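Local coordinates for polymeric Immunoglobulin Receptor (Oncorhynchus mykiss, PDB 5F1S), which probably binds polymeric immunoglobulins at mucosal surfaces, its immunoglobulin-fold ectodomain corresponding to the secretory component that accompanies them, at residues 133-137 and 138-142; 24-27 and 28-31; 163-167 and 168-172. All coordinates share one frame; numbering follows the deposited sequence.

Contacts 1 and 2 lie in corresponding loops of two immunoglobulin V-set domains, after strands 129-135 and 16-22 respectively, while contact 3 is a hairpin in the later domain. Contact 2 stands far off, its centre about 40 Å from that of contact 1 and about 53 Å from that of contact 3. Contacts 1 and 3 reach the same antiparallel sheet, with centres about 19 Å apart, yet they do not touch. Contacts 1 and 2 are partly buried; contact 3 is a surface contact. Their chemistry differs accordingly: backbone turns beside a domain junction, a lysine gathering carbonyls, and a strand pair closed by an aspartate.

Contact 1 (133-137 and 138-142); sequences CLYSQ and GYRQH
Tyr135 and Tyr139 meet in a local contact round a 3-10 turn ending at Tyr139, where strand 129-135 ends and the chain starts across to strand 144-148 in the later V-set domain. Two backbone bonds shape it. The 3-10 bond from Tyr139 N to Ser136 O is almost straight at 3.0 Å (168° at the hydrogen), although the donor lies tilted from the carbonyl plane; one residue on, Arg140 N reaches Gln137 O in a weak bond of 3.3 Å. A type I turn from Tyr139 to His142 follows.

Inside the curve, the Tyr135 and Tyr139 side chains run roughly antiparallel, touching near their bases. Tyr135 CG sits between its own backbone N and carbonyl carbon (chi1 59°), which swings the ring toward Tyr139 and Arg140. There CD1 meets Tyr139 CB at 3.8 Å and CE1 lies 3.7 Å from Arg140 CA. Beyond the ring, the Tyr135 hydroxyl is hydrogen-bonded to Asp173, and Lys144 makes a cation-pi contact with the ring. Ser136 OG comes to the edge of the Tyr139 ring, near its plane, 3.5 Å from CD2. The same hydroxyl bonds a water at 2.7 Å that also accepts from Gly138 N, and it is further paired with Gly113 N.

On the outer side, Arg140 runs extended from CG to NE and lays one face of its guanidinium over Gln137 CB, with CZ 3.7 Å away. NE is bonded to Thr176 O, while Gln137 NE2 pairs with Gln81. Arg14, Glu12 and Gln81 bring the earlier part of the chain against this turn, at the junction of the two domains. Chemically, the turn is held by its own amides, while the polar ends of its side chains find partners in other parts of the chain; Lys144, bonded to Tyr139 O and His142 O, would add positive charge beside the Tyr135 ring and may polarise it.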
ATOM      1  N   CYS A 133       0.081  -0.932  11.813  1.00 33.97           N
ATOM      2  CA  CYS A 133      -1.218  -1.065  11.193  1.00 33.53           C
ATOM      3  C   CYS A 133      -1.445   0.111  10.256  1.00 36.42           C
ATOM      4  O   CYS A 133      -1.403   1.269  10.687  1.00 38.17           O
ATOM      5  CB  CYS A 133      -2.331  -1.089  12.225  1.00 34.53           C
ATOM      6  SG  CYS A 133      -2.061  -2.058  13.792  1.00 55.42           S
ATOM      7  N   LEU A 134      -1.727  -0.177   9.007  1.00 33.26           N
ATOM      8  CA  LEU A 134      -1.969   0.840   8.000  1.00 35.48           C
ATOM      9  C   LEU A 134      -3.458   1.008   7.765  1.00 33.87           C
ATOM     10  O   LEU A 134      -4.230   0.061   7.901  1.00 32.44           O
ATOM     11  CB  LEU A 134      -1.316   0.451   6.684  1.00 36.12           C
ATOM     12  CG  LEU A 134       0.140  -0.005   6.814  1.00 40.91           C
ATOM     13  CD1 LEU A 134       0.603  -0.453   5.421  1.00 43.11           C
ATOM     14  CD2 LEU A 134       1.004   1.130   7.288  1.00 39.18           C
ATOM     15  N   TYR A 135      -3.878   2.226   7.414  1.00 32.57           N
ATOM     16  CA  TYR A 135      -5.292   2.409   7.143  1.00 32.15           C
ATOM     17  C   TYR A 135      -5.532   3.432   6.048  1.00 31.94           C
ATOM     18  O   TYR A 135      -4.694   4.287   5.784  1.00 31.73           O
ATOM     19  CB  TYR A 135      -6.048   2.811   8.412  1.00 33.51           C
ATOM     20  CG  TYR A 135      -5.580   4.065   9.042  1.00 31.37           C
ATOM     21  CD1 TYR A 135      -6.008   5.306   8.570  1.00 34.89           C
ATOM     22  CD2 TYR A 135      -4.723   4.036  10.096  1.00 33.06           C
ATOM     23  CE1 TYR A 135      -5.591   6.469   9.171  1.00 34.52           C
ATOM     24  CE2 TYR A 135      -4.282   5.208  10.706  1.00 34.96           C
ATOM     25  CZ  TYR A 135      -4.745   6.416  10.237  1.00 36.29           C
ATOM     26  OH  TYR A 135      -4.318   7.571  10.842  1.00 41.41           O
ATOM     27  N   SER A 136      -6.667   3.280   5.370  1.00 31.58           N
ATOM     28  CA  SER A 136      -7.038   4.128   4.249  1.00 31.76           C
ATOM     29  C   SER A 136      -7.655   5.436   4.746  1.00 32.47           C
ATOM     30  O   SER A 136      -8.005   5.593   5.934  1.00 34.11           O
ATOM     31  CB  SER A 136      -8.006   3.424   3.322  1.00 33.22           C
ATOM     32  OG  SER A 136      -9.239   3.141   3.963  1.00 32.31           O
ATOM     33  N   GLN A 137      -7.826   6.361   3.799  1.00 32.62           N
ATOM     34  CA  GLN A 137      -8.035   7.771   4.163  1.00 35.75           C
ATOM     35  C   GLN A 137      -9.290   7.974   4.980  1.00 35.71           C
ATOM     36  O   GLN A 137      -9.354   8.903   5.796  1.00 37.10           O
ATOM     37  CB  GLN A 137      -8.121   8.679   2.923  1.00 35.60           C
ATOM     38  CG  GLN A 137      -9.299   8.360   2.074  1.00 34.67           C
ATOM     39  CD  GLN A 137      -9.297   9.056   0.718  1.00 37.92           C
ATOM     40  OE1 GLN A 137      -8.241   9.429   0.203  1.00 37.82           O
ATOM     41  NE2 GLN A 137     -10.484   9.191   0.120  1.00 39.47           N
ATOM     42  N   GLY A 138     -10.289   7.133   4.785  1.00 34.21           N
ATOM     43  CA  GLY A 138     -11.537   7.328   5.480  1.00 40.36           C
ATOM     44  C   GLY A 138     -11.491   7.019   6.952  1.00 40.99           C
ATOM     45  O   GLY A 138     -12.500   7.255   7.631  1.00 40.53           O
ATOM     46  N   TYR A 139     -10.389   6.452   7.457  1.00 39.02           N
ATOM     47  CA  TYR A 139     -10.276   6.113   8.869  1.00 38.96           C
ATOM     48  C   TYR A 139      -9.422   7.094   9.657  1.00 38.36           C
ATOM     49  O   TYR A 139      -9.121   6.850  10.832  1.00 38.26           O
ATOM     50  CB  TYR A 139      -9.739   4.675   9.007  1.00 32.99           C
ATOM     51  CG  TYR A 139     -10.768   3.688   8.469  1.00 39.02           C
ATOM     52  CD1 TYR A 139     -11.872   3.355   9.217  1.00 40.95           C
ATOM     53  CD2 TYR A 139     -10.669   3.142   7.198  1.00 34.95           C
ATOM     54  CE1 TYR A 139     -12.837   2.497   8.748  1.00 42.22           C
ATOM     55  CE2 TYR A 139     -11.629   2.291   6.707  1.00 41.81           C
ATOM     56  CZ  TYR A 139     -12.714   1.959   7.499  1.00 46.93           C
ATOM     57  OH  TYR A 139     -13.696   1.119   7.047  1.00 49.41           O
ATOM     58  N   ARG A 140      -9.030   8.210   9.048  1.00 39.85           N
ATOM     59  CA  ARG A 140      -8.122   9.128   9.734  1.00 42.67           C
ATOM     60  C   ARG A 140      -8.678   9.592  11.080  1.00 47.35           C
ATOM     61  O   ARG A 140      -7.929   9.708  12.062  1.00 49.55           O
ATOM     62  CB  ARG A 140      -7.814  10.320   8.827  1.00 45.25           C
ATOM     63  CG  ARG A 140      -6.782   9.964   7.770  1.00 40.50           C
ATOM     64  CD  ARG A 140      -6.660  10.975   6.673  1.00 44.29           C
ATOM     65  NE  ARG A 140      -5.639  10.548   5.725  1.00 46.30           N
ATOM     66  CZ  ARG A 140      -5.570  10.940   4.461  1.00 48.56           C
ATOM     67  NH1 ARG A 140      -6.487  11.781   3.969  1.00 51.45           N
ATOM     68  NH2 ARG A 140      -4.595  10.467   3.691  1.00 48.67           N
ATOM     69  N   GLN A 141      -9.968   9.879  11.143  1.00 47.92           N
ATOM     70  CA  GLN A 141     -10.570  10.432  12.355  1.00 49.31           C
ATOM     71  C   GLN A 141     -11.175   9.385  13.274  1.00 48.83           C
ATOM     72  O   GLN A 141     -11.751   9.759  14.297  1.00 51.20           O
ATOM     73  CB  GLN A 141     -11.679  11.421  11.989  1.00 56.32           C
ATOM     74  CG  GLN A 141     -11.299  12.463  10.959  1.00 62.03           C
ATOM     75  CD  GLN A 141     -10.164  13.333  11.440  1.00 74.15           C
ATOM     76  OE1 GLN A 141      -9.893  13.398  12.638  1.00 72.88           O
ATOM     77  NE2 GLN A 141      -9.476  13.995  10.507  1.00 87.40           N
ATOM     78  N   HIS A 142     -11.128   8.103  12.921  1.00 43.16           N
ATOM     79  CA  HIS A 142     -11.655   7.061  13.780  1.00 42.29           C
ATOM     80  C   HIS A 142     -10.696   6.776  14.936  1.00 40.16           C
ATOM     81  O   HIS A 142      -9.471   6.844  14.803  1.00 40.57           O
ATOM     82  CB  HIS A 142     -11.857   5.758  13.004  1.00 43.61           C
ATOM     83  CG  HIS A 142     -13.044   5.736  12.096  1.00 43.57           C
ATOM     84  ND1 HIS A 142     -13.229   6.640  11.071  1.00 45.03           N
ATOM     85  CD2 HIS A 142     -14.084   4.872  12.027  1.00 47.79           C
ATOM     86  CE1 HIS A 142     -14.333   6.335  10.413  1.00 47.05           C
ATOM     87  NE2 HIS A 142     -14.877   5.273  10.981  1.00 49.23           N
TER
HETATM   88  O   HOH W   1     -10.996   4.947   2.945  1.00 34.40           O
HETATM   89  O   HOH W   2      -6.424  11.263   0.707  1.00 51.21           O

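Contact 2 (24-27 and 28-31); sequences PQYA and SYVK
Lys31 is folded back on itself, with CG opposite the carbonyl carbon (chi1 -47°) and bends at chi2 (-53°) and chi4 (-61°), and this curl brings NZ to Tyr26 O at 2.9 Å. NZ also donates to Tyr29 O at 2.8 Å and, more weakly, to Ala27 O at 3.2 Å. Tyr26 O takes a second donor, Tyr29 N at 3.3 Å, which closes a type I turn from Tyr26 to Tyr29; the two donors arrive from opposite faces of the carbonyl plane.

The Tyr26 and Tyr29 side chains cross obliquely, and Tyr29 CD1 lies at the edge of the Tyr26 ring, 4.2 Å from Tyr26 CD1. Gln25 O faces the edge of the Tyr29 ring, 3.5 Å from CE1. A water donates to that carbonyl at 2.6 Å and accepts from Ser28 N, bridging Gln25 and Ser28.

This is the loop between strands 16-22 and 31-35, matching CDR1 of an antibody variable domain. With Asp66 forming a salt bridge to the ammonium and Tyr22 a cation-pi contact, one lysine ties the loop's carbonyls to the sheet; so many acceptors would favour its charged form.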
ATOM      1  N   PRO A  24      15.335  -1.156 -25.872  1.00 41.40           N
ATOM      2  CA  PRO A  24      16.174  -0.012 -26.248  1.00 39.43           C
ATOM      3  C   PRO A  24      15.747   0.669 -27.539  1.00 39.17           C
ATOM      4  O   PRO A  24      16.152   1.812 -27.766  1.00 41.59           O
ATOM      5  CB  PRO A  24      17.581  -0.637 -26.374  1.00 43.55           C
ATOM      6  CG  PRO A  24      17.336  -2.000 -26.669  1.00 44.16           C
ATOM      7  CD  PRO A  24      16.102  -2.404 -25.903  1.00 44.25           C
ATOM      8  N   GLN A  25      14.903   0.046 -28.358  1.00 39.13           N
ATOM      9  CA  GLN A  25      14.400   0.705 -29.559  1.00 37.17           C
ATOM     10  C   GLN A  25      13.539   1.915 -29.254  1.00 39.67           C
ATOM     11  O   GLN A  25      13.346   2.773 -30.118  1.00 38.27           O
ATOM     12  CB  GLN A  25      13.557  -0.261 -30.363  1.00 42.15           C
ATOM     13  CG  GLN A  25      14.305  -1.467 -30.802  1.00 46.54           C
ATOM     14  CD  GLN A  25      14.056  -2.682 -29.905  1.00 51.18           C
ATOM     15  OE1 GLN A  25      13.706  -2.567 -28.713  1.00 42.68           O
ATOM     16  NE2 GLN A  25      14.223  -3.865 -30.494  1.00 59.43           N
ATOM     17  N   TYR A  26      12.952   1.983 -28.067  1.00 35.34           N
ATOM     18  CA  TYR A  26      11.883   2.936 -27.861  1.00 35.02           C
ATOM     19  C   TYR A  26      12.310   4.162 -27.075  1.00 33.65           C
ATOM     20  O   TYR A  26      11.448   4.969 -26.712  1.00 35.11           O
ATOM     21  CB  TYR A  26      10.700   2.218 -27.210  1.00 35.68           C
ATOM     22  CG  TYR A  26      10.228   1.083 -28.132  1.00 35.63           C
ATOM     23  CD1 TYR A  26       9.746   1.367 -29.394  1.00 38.44           C
ATOM     24  CD2 TYR A  26      10.312  -0.244 -27.754  1.00 36.86           C
ATOM     25  CE1 TYR A  26       9.341   0.362 -30.245  1.00 39.38           C
ATOM     26  CE2 TYR A  26       9.913  -1.273 -28.617  1.00 37.68           C
ATOM     27  CZ  TYR A  26       9.427  -0.941 -29.872  1.00 39.42           C
ATOM     28  OH  TYR A  26       9.010  -1.894 -30.777  1.00 41.88           O
ATOM     29  N   ALA A  27      13.617   4.380 -26.910  1.00 34.90           N
ATOM     30  CA  ALA A  27      14.104   5.516 -26.134  1.00 38.03           C
ATOM     31  C   ALA A  27      13.572   6.841 -26.646  1.00 40.80           C
ATOM     32  O   ALA A  27      13.210   7.713 -25.857  1.00 38.81           O
ATOM     33  CB  ALA A  27      15.624   5.530 -26.152  1.00 40.62           C
ATOM     34  N   SER A  28      13.521   7.034 -27.965  1.00 40.82           N
ATOM     35  CA  SER A  28      13.229   8.364 -28.501  1.00 40.51           C
ATOM     36  C   SER A  28      11.738   8.673 -28.666  1.00 39.85           C
ATOM     37  O   SER A  28      11.394   9.794 -29.083  1.00 38.29           O
ATOM     38  CB  SER A  28      13.935   8.528 -29.859  1.00 45.62           C
ATOM     39  OG  SER A  28      13.240   7.735 -30.815  1.00 45.37           O
ATOM     40  N   TYR A  29      10.824   7.747 -28.350  1.00 34.14           N
ATOM     41  CA  TYR A  29       9.427   7.938 -28.663  1.00 33.49           C
ATOM     42  C   TYR A  29       8.670   8.489 -27.459  1.00 33.17           C
ATOM     43  O   TYR A  29       9.083   8.297 -26.320  1.00 32.41           O
ATOM     44  CB  TYR A  29       8.778   6.616 -29.086  1.00 37.59           C
ATOM     45  CG  TYR A  29       9.313   6.110 -30.409  1.00 31.74           C
ATOM     46  CD1 TYR A  29      10.467   5.322 -30.473  1.00 38.53           C
ATOM     47  CD2 TYR A  29       8.698   6.459 -31.557  1.00 35.15           C
ATOM     48  CE1 TYR A  29      10.968   4.863 -31.709  1.00 39.88           C
ATOM     49  CE2 TYR A  29       9.191   6.006 -32.806  1.00 36.25           C
ATOM     50  CZ  TYR A  29      10.304   5.200 -32.845  1.00 36.95           C
ATOM     51  OH  TYR A  29      10.817   4.757 -34.037  1.00 36.99           O
ATOM     52  N   VAL A  30       7.523   9.097 -27.723  1.00 32.72           N
ATOM     53  CA  VAL A  30       6.683   9.606 -26.645  1.00 31.67           C
ATOM     54  C   VAL A  30       6.117   8.422 -25.859  1.00 31.64           C
ATOM     55  O   VAL A  30       5.714   7.401 -26.442  1.00 31.60           O
ATOM     56  CB  VAL A  30       5.572  10.489 -27.202  1.00 35.48           C
ATOM     57  CG1 VAL A  30       4.607  10.940 -26.112  1.00 33.95           C
ATOM     58  CG2 VAL A  30       6.203  11.681 -27.967  1.00 35.60           C
ATOM     59  N   LYS A  31       6.120   8.548 -24.541  1.00 32.31           N
ATOM     60  CA  LYS A  31       5.556   7.530 -23.654  1.00 30.65           C
ATOM     61  C   LYS A  31       4.227   8.028 -23.114  1.00 31.16           C
ATOM     62  O   LYS A  31       4.016   9.238 -22.938  1.00 31.72           O
ATOM     63  CB  LYS A  31       6.511   7.221 -22.488  1.00 30.62           C
ATOM     64  CG  LYS A  31       7.981   7.001 -22.889  1.00 29.92           C
ATOM     65  CD  LYS A  31       8.100   5.928 -23.999  1.00 31.73           C
ATOM     66  CE  LYS A  31       9.585   5.496 -24.186  1.00 33.51           C
ATOM     67  NZ  LYS A  31      10.475   6.642 -24.593  1.00 35.38           N
TER
HETATM   68  O   HOH W   3      14.224   5.262 -30.083  1.00 45.14           O

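Contact 3 (163-167 and 168-172); sequences RYEDQ and AVEIR
Tyr164 and Ile171 form the close-packed part of this antiparallel beta hairpin, built from strands 163-165 and 169-173 at the edge of a sheet in the later V-set domain. They are a hydrogen-bonded pair: Tyr164 N donates to Ile171 O at 3.0 Å, and Ile171 N returns the bond to Tyr164 O at 2.8 Å. On the face they share, Tyr164 CB packs against Ile171 CB at 4.0 Å and Ile171 CD1 stands obliquely to the ring. The ring also has Val169 O at its edge, near its plane.

The hairpin end is closed by Asp166. Its N donates to Val169 O at 3.0 Å, nearly along the C=O axis. A chi1 of 68° folds the carboxylate back over the bend. OD1 there accepts both Ala168 N at 2.8 Å, forming an Asx turn, and Val169 N at 2.9 Å. OD2 takes the Tyr164 hydroxyl at 2.6 Å from above the carboxylate plane. Both oxygens are thus gripped, and the tyrosine ring is fixed to the turn; these donors would stabilise the negative charge.

The other face is looser and turned to solvent. Glu165 and Glu170 form a non-hydrogen-bonded pair whose carboxylate planes are 48° apart, with their OE1 atoms separated by 3.5 Å; a salt bridge from Lys184 to Glu165 OE1 would ease the repulsion. The adjoining pair, Arg163 and Arg172, likewise brings like charges near each other, NH2 of Arg163 lying over one face of the Arg172 guanidinium.

Strand 169-173 continues the sheet to strand 178-183, with backbone bonds from Glu170 to Thr182 and from Arg172 to Thr180, whereas Tyr164, Val169 and Ile171 pack on Leu156 of strand 156-157 in the facing sheet of the sandwich.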
ATOM      1  N   ARG A 163      -3.477   8.479  20.866  1.00 45.37           N
ATOM      2  CA  ARG A 163      -2.517   7.887  21.789  1.00 43.59           C
ATOM      3  C   ARG A 163      -3.203   6.965  22.774  1.00 43.05           C
ATOM      4  O   ARG A 163      -4.341   7.210  23.195  1.00 44.76           O
ATOM      5  CB  ARG A 163      -1.716   8.969  22.554  1.00 49.32           C
ATOM      6  CG  ARG A 163      -0.776   9.696  21.621  1.00 58.71           C
ATOM      7  CD  ARG A 163       0.294  10.552  22.279  1.00 75.24           C
ATOM      8  NE  ARG A 163       1.179  11.097  21.243  1.00 95.12           N
ATOM      9  CZ  ARG A 163       2.114  12.020  21.448  1.00109.81           C
ATOM     10  NH1 ARG A 163       2.304  12.515  22.665  1.00117.89           N
ATOM     11  NH2 ARG A 163       2.859  12.451  20.435  1.00110.62           N
ATOM     12  N   TYR A 164      -2.507   5.882  23.115  1.00 41.82           N
ATOM     13  CA  TYR A 164      -2.892   4.994  24.200  1.00 44.23           C
ATOM     14  C   TYR A 164      -1.602   4.523  24.826  1.00 44.14           C
ATOM     15  O   TYR A 164      -0.639   4.205  24.120  1.00 42.36           O
ATOM     16  CB  TYR A 164      -3.723   3.778  23.760  1.00 40.46           C
ATOM     17  CG  TYR A 164      -3.949   2.832  24.926  1.00 42.50           C
ATOM     18  CD1 TYR A 164      -5.117   2.910  25.686  1.00 46.09           C
ATOM     19  CD2 TYR A 164      -2.979   1.902  25.298  1.00 45.62           C
ATOM     20  CE1 TYR A 164      -5.323   2.092  26.776  1.00 48.13           C
ATOM     21  CE2 TYR A 164      -3.162   1.093  26.399  1.00 44.65           C
ATOM     22  CZ  TYR A 164      -4.338   1.191  27.140  1.00 49.03           C
ATOM     23  OH  TYR A 164      -4.542   0.376  28.224  1.00 62.83           O
ATOM     24  N   GLU A 165      -1.558   4.495  26.151  1.00 44.69           N
ATOM     25  CA  GLU A 165      -0.360   3.974  26.789  1.00 44.84           C
ATOM     26  C   GLU A 165      -0.720   3.428  28.161  1.00 48.76           C
ATOM     27  O   GLU A 165      -1.438   4.084  28.919  1.00 48.13           O
ATOM     28  CB  GLU A 165       0.730   5.040  26.895  1.00 48.37           C
ATOM     29  CG  GLU A 165       1.994   4.511  27.567  1.00 55.60           C
ATOM     30  CD  GLU A 165       3.283   5.249  27.178  1.00 63.80           C
ATOM     31  OE1 GLU A 165       4.285   4.564  26.829  1.00 64.23           O
ATOM     32  OE2 GLU A 165       3.303   6.501  27.255  1.00 66.26           O
ATOM     33  N   ASP A 166      -0.269   2.207  28.434  1.00 47.12           N
ATOM     34  CA  ASP A 166      -0.285   1.639  29.781  1.00 47.13           C
ATOM     35  C   ASP A 166       1.058   0.945  29.990  1.00 46.64           C
ATOM     36  O   ASP A 166       2.032   1.196  29.276  1.00 45.40           O
ATOM     37  CB  ASP A 166      -1.513   0.740  30.010  1.00 45.10           C
ATOM     38  CG  ASP A 166      -1.492  -0.534  29.185  1.00 44.90           C
ATOM     39  OD1 ASP A 166      -0.412  -0.924  28.759  1.00 45.26           O
ATOM     40  OD2 ASP A 166      -2.575  -1.135  28.977  1.00 46.95           O
ATOM     41  N   GLN A 167       1.153   0.105  31.024  1.00 49.40           N
ATOM     42  CA  GLN A 167       2.443  -0.483  31.371  1.00 52.91           C
ATOM     43  C   GLN A 167       2.953  -1.415  30.282  1.00 50.61           C
ATOM     44  O   GLN A 167       4.167  -1.581  30.123  1.00 53.37           O
ATOM     45  CB  GLN A 167       2.325  -1.264  32.681  1.00 56.01           C
ATOM     46  CG  GLN A 167       2.285  -0.415  33.915  1.00 63.69           C
ATOM     47  CD  GLN A 167       2.271  -1.287  35.139  1.00 76.11           C
ATOM     48  OE1 GLN A 167       1.212  -1.741  35.580  1.00 78.46           O
ATOM     49  NE2 GLN A 167       3.458  -1.576  35.669  1.00 77.47           N
ATOM     50  N   ALA A 168       2.045  -2.018  29.535  1.00 48.15           N
ATOM     51  CA  ALA A 168       2.376  -3.090  28.601  1.00 50.11           C
ATOM     52  C   ALA A 168       2.367  -2.676  27.135  1.00 46.08           C
ATOM     53  O   ALA A 168       3.078  -3.287  26.322  1.00 44.77           O
ATOM     54  CB  ALA A 168       1.378  -4.231  28.767  1.00 46.63           C
ATOM     55  N   VAL A 169       1.569  -1.677  26.773  1.00 44.58           N
ATOM     56  CA  VAL A 169       1.261  -1.409  25.372  1.00 44.26           C
ATOM     57  C   VAL A 169       1.221   0.092  25.149  1.00 46.39           C
ATOM     58  O   VAL A 169       0.644   0.826  25.957  1.00 45.54           O
ATOM     59  CB  VAL A 169      -0.086  -2.044  24.980  1.00 43.96           C
ATOM     60  CG1 VAL A 169      -0.466  -1.654  23.537  1.00 44.71           C
ATOM     61  CG2 VAL A 169      -0.041  -3.577  25.164  1.00 44.38           C
ATOM     62  N   GLU A 170       1.813   0.541  24.043  1.00 42.03           N
ATOM     63  CA  GLU A 170       1.623   1.901  23.558  1.00 45.16           C
ATOM     64  C   GLU A 170       1.064   1.864  22.135  1.00 46.02           C
ATOM     65  O   GLU A 170       1.501   1.062  21.297  1.00 42.53           O
ATOM     66  CB  GLU A 170       2.919   2.690  23.592  1.00 47.96           C
ATOM     67  CG  GLU A 170       2.770   4.137  23.031  1.00 52.60           C
ATOM     68  CD  GLU A 170       4.086   4.871  22.881  1.00 60.11           C
ATOM     69  OE1 GLU A 170       5.090   4.410  23.465  1.00 65.31           O
ATOM     70  OE2 GLU A 170       4.115   5.908  22.168  1.00 65.43           O
ATOM     71  N   ILE A 171       0.070   2.707  21.873  1.00 41.26           N
ATOM     72  CA  ILE A 171      -0.417   2.913  20.517  1.00 39.68           C
ATOM     73  C   ILE A 171      -0.174   4.364  20.147  1.00 46.85           C
ATOM     74  O   ILE A 171      -0.487   5.268  20.939  1.00 41.65           O
ATOM     75  CB  ILE A 171      -1.902   2.553  20.383  1.00 38.37           C
ATOM     76  CG1 ILE A 171      -2.193   1.160  20.940  1.00 37.50           C
ATOM     77  CG2 ILE A 171      -2.323   2.672  18.911  1.00 39.60           C
ATOM     78  CD1 ILE A 171      -3.699   0.802  21.035  1.00 38.51           C
ATOM     79  N   ARG A 172       0.370   4.578  18.946  1.00 40.98           N
ATOM     80  CA  ARG A 172       0.613   5.906  18.406  1.00 45.19           C
ATOM     81  C   ARG A 172       0.063   5.950  16.988  1.00 42.10           C
ATOM     82  O   ARG A 172       0.596   5.293  16.080  1.00 40.81           O
ATOM     83  CB  ARG A 172       2.099   6.252  18.435  1.00 50.51           C
ATOM     84  CG  ARG A 172       2.396   7.661  17.920  1.00 67.74           C
ATOM     85  CD  ARG A 172       3.861   8.022  18.075  1.00 96.66           C
ATOM     86  NE  ARG A 172       4.135   9.379  17.609  1.00119.71           N
ATOM     87  CZ  ARG A 172       5.321   9.978  17.690  1.00129.39           C
ATOM     88  NH1 ARG A 172       6.357   9.346  18.223  1.00146.24           N
ATOM     89  NH2 ARG A 172       5.469  11.213  17.236  1.00128.85           N
TER